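Local coordinates for protein putative endo-1,4-beta-xylanase (Bacteroides thetaiotaomicron VPI-5482, PDB 5MSX) that probably hydrolyses O-glycosidic bonds as a family 43 glycoside hydrolase, an arabinofuranosidase linked to breakdown of the plant pectin rhamnogalacturonan II by a gut bacterium, at residues Y107-G112 with G151-E156. Residues are numbered along the deposited sequence; the frame is centred on the assembly and turned at random.
Sequences YPTING and GGIDAE
T109 meets I153 and D154 with its two branches split: chi1 of -61° sets OG1 opposite its carbonyl carbon, facing the backbone of D154, and turns CG2 onto I153. In I153, chi1 of 63° lodges CG1 between backbone N and carbonyl carbon, leaving CG2 for the contact; the methyls T109 CG2 and I153 CG2 lie 3.8 Å apart. The backbone N of D154 donates to T109 OG1 at 3.3 Å, a long but fairly straight bond (161°). That hydroxyl spends its own proton on a bridging water, 2.6 Å from T109 OG1. The same water accepts from the backbone N of A155 at 2.9 Å and donates to Y107 O at 2.8 Å, tying three backbone or hydroxyl groups together. Beside it, A155 CB packs on Y107 CB at 3.8 Å, while the phenol of Y107 runs off to bond M181. At the far end a second water bridges the segments, taking the N-H of G152 and giving a proton to G112 O. With an alanine at T109, the N-H of D154 and the first water would probably lose the hydroxyl they share, and I153 CG2 its methyl neighbour. D154 OD2 accepts a hydrogen bond from the backbone N of G201, and the side chain touches E200 and H260. This is the blade-to-blade join of a five-bladed GH43 beta-propeller: strand 109-110 of one blade packs against and hydrogen-bonds to the loop entering strand 156-159 of the next, where D154, the predicted pKa modulator, stands beside E200, the predicted proton donor.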
ATOM      1  N   TYR C 107      10.352  12.342   2.074  1.00 20.15           N
ATOM      2  CA  TYR C 107      11.631  11.776   2.468  1.00 19.96           C
ATOM      3  C   TYR C 107      12.712  12.878   2.689  1.00 20.86           C
ATOM      4  O   TYR C 107      13.606  13.069   1.857  1.00 20.39           O
ATOM      5  CB  TYR C 107      12.071  10.750   1.452  1.00 19.64           C
ATOM      6  CG  TYR C 107      11.033   9.679   1.162  1.00 20.87           C
ATOM      7  CD1 TYR C 107       9.958   9.939   0.323  1.00 20.97           C
ATOM      8  CD2 TYR C 107      11.117   8.411   1.736  1.00 21.85           C
ATOM      9  CE1 TYR C 107       9.001   8.976   0.049  1.00 21.67           C
ATOM     10  CE2 TYR C 107      10.162   7.428   1.460  1.00 21.62           C
ATOM     11  CZ  TYR C 107       9.109   7.726   0.609  1.00 21.91           C
ATOM     12  OH  TYR C 107       8.141   6.814   0.308  1.00 22.50           O
ATOM     13  N   PRO C 108      12.625  13.595   3.818  1.00 21.57           N
ATOM     14  CA  PRO C 108      13.580  14.677   4.082  1.00 21.17           C
ATOM     15  C   PRO C 108      14.871  14.212   4.728  1.00 22.78           C
ATOM     16  O   PRO C 108      15.003  13.042   5.126  1.00 22.69           O
ATOM     17  CB  PRO C 108      12.782  15.615   4.972  1.00 21.57           C
ATOM     18  CG  PRO C 108      11.901  14.697   5.743  1.00 22.08           C
ATOM     19  CD  PRO C 108      11.505  13.620   4.779  1.00 21.58           C
ATOM     20  N   THR C 109      15.854  15.113   4.774  1.00 23.54           N
ATOM     21  CA  THR C 109      17.138  14.831   5.408  1.00 23.02           C
ATOM     22  C   THR C 109      17.178  15.578   6.735  1.00 23.74           C
ATOM     23  O   THR C 109      17.239  16.802   6.760  1.00 23.72           O
ATOM     24  CB  THR C 109      18.284  15.189   4.484  1.00 22.77           C
ATOM     25  OG1 THR C 109      18.170  14.381   3.314  1.00 21.19           O
ATOM     26  CG2 THR C 109      19.656  14.948   5.130  1.00 22.02           C
ATOM     27  N   ILE C 110      17.081  14.824   7.834  1.00 24.74           N
ATOM     28  CA  ILE C 110      16.866  15.416   9.166  1.00 25.73           C
ATOM     29  C   ILE C 110      18.104  15.141  10.002  1.00 24.54           C
ATOM     30  O   ILE C 110      18.527  13.988  10.154  1.00 25.58           O
ATOM     31  CB  ILE C 110      15.557  14.924   9.814  1.00 26.06           C
ATOM     32  CG1 ILE C 110      14.389  15.100   8.830  1.00 25.85           C
ATOM     33  CG2 ILE C 110      15.260  15.693  11.099  1.00 27.32           C
ATOM     34  CD1 ILE C 110      12.985  14.886   9.390  1.00 25.21           C
ATOM     35  N   ASN C 111      18.722  16.231  10.464  1.00 24.86           N
ATOM     36  CA  ASN C 111      20.035  16.203  11.133  1.00 24.63           C
ATOM     37  C   ASN C 111      21.042  15.367  10.377  1.00 25.10           C
ATOM     38  O   ASN C 111      21.729  14.548  10.962  1.00 25.29           O
ATOM     39  CB  ASN C 111      19.885  15.750  12.593  1.00 26.10           C
ATOM     40  CG  ASN C 111      18.938  16.644  13.360  1.00 26.18           C
ATOM     41  OD1 ASN C 111      18.979  17.865  13.232  1.00 27.49           O
ATOM     42  ND2 ASN C 111      18.057  16.052  14.130  1.00 28.09           N
ATOM     43  N   GLY C 112      21.103  15.568   9.055  1.00 23.62           N
ATOM     44  CA  GLY C 112      22.041  14.843   8.182  1.00 22.72           C
ATOM     45  C   GLY C 112      21.624  13.494   7.602  1.00 21.22           C
ATOM     46  O   GLY C 112      22.390  12.877   6.843  1.00 21.48           O
ATOM     47  N   GLY C 151      24.244   6.542   6.081  1.00 27.33           N
ATOM     48  CA  GLY C 151      24.512   7.894   5.624  1.00 27.65           C
ATOM     49  C   GLY C 151      24.071   8.082   4.179  1.00 24.27           C
ATOM     50  O   GLY C 151      24.152   7.178   3.375  1.00 21.87           O
ATOM     51  N   GLY C 152      23.627   9.292   3.874  1.00 25.20           N
ATOM     52  CA  GLY C 152      23.200   9.673   2.518  1.00 22.93           C
ATOM     53  C   GLY C 152      22.201  10.801   2.652  1.00 22.20           C
ATOM     54  O   GLY C 152      21.547  10.922   3.674  1.00 21.18           O
ATOM     55  N   ILE C 153      22.101  11.639   1.627  1.00 20.88           N
ATOM     56  CA  ILE C 153      21.210  12.790   1.666  1.00 20.83           C
ATOM     57  C   ILE C 153      20.454  12.982   0.339  1.00 19.98           C
ATOM     58  O   ILE C 153      20.791  12.372  -0.673  1.00 17.61           O
ATOM     59  CB  ILE C 153      22.016  14.090   1.919  1.00 21.42           C
ATOM     60  CG1 ILE C 153      22.984  14.342   0.751  1.00 20.40           C
ATOM     61  CG2 ILE C 153      22.788  13.994   3.240  1.00 22.91           C
ATOM     62  CD1 ILE C 153      23.726  15.647   0.857  1.00 21.22           C
ATOM     63  N   ASP C 154      19.484  13.904   0.366  1.00 19.47           N
ATOM     64  CA  ASP C 154      18.834  14.421  -0.841  1.00 18.68           C
ATOM     65  C   ASP C 154      18.008  13.367  -1.565  1.00 17.20           C
ATOM     66  O   ASP C 154      18.278  13.081  -2.727  1.00 16.14           O
ATOM     67  CB  ASP C 154      19.873  15.017  -1.828  1.00 18.32           C
ATOM     68  CG  ASP C 154      20.594  16.236  -1.273  1.00 20.08           C
ATOM     69  OD1 ASP C 154      20.261  16.677  -0.159  1.00 18.89           O
ATOM     70  OD2 ASP C 154      21.447  16.803  -2.022  1.00 20.07           O
ATOM     71  N   ALA C 155      17.009  12.798  -0.886  1.00 18.25           N
ATOM     72  CA  ALA C 155      16.181  11.742  -1.506  1.00 18.06           C
ATOM     73  C   ALA C 155      15.292  12.300  -2.617  1.00 16.87           C
ATOM     74  O   ALA C 155      14.755  13.397  -2.506  1.00 16.58           O
ATOM     75  CB  ALA C 155      15.311  11.038  -0.495  1.00 17.68           C
ATOM     76  N   GLU C 156      15.143  11.495  -3.657  1.00 16.50           N
ATOM     77  CA  GLU C 156      14.248  11.762  -4.795  1.00 17.23           C
ATOM     78  C   GLU C 156      13.513  10.444  -5.118  1.00 17.32           C
ATOM     79  O   GLU C 156      14.158   9.394  -5.290  1.00 15.98           O
ATOM     80  CB  GLU C 156      15.114  12.230  -5.969  1.00 17.16           C
ATOM     81  CG  GLU C 156      14.470  12.326  -7.338  1.00 17.77           C
ATOM     82  CD  GLU C 156      13.588  13.562  -7.511  1.00 18.03           C
ATOM     83  OE1 GLU C 156      13.238  14.181  -6.464  1.00 16.99           O
ATOM     84  OE2 GLU C 156      13.245  13.882  -8.701  1.00 16.43           O
TER
HETATM   85  O   HOH W   1      16.211  14.141   1.584  1.00 16.53           O
HETATM   86  O   HOH W   2      23.963  11.301   5.803  1.00 24.38           O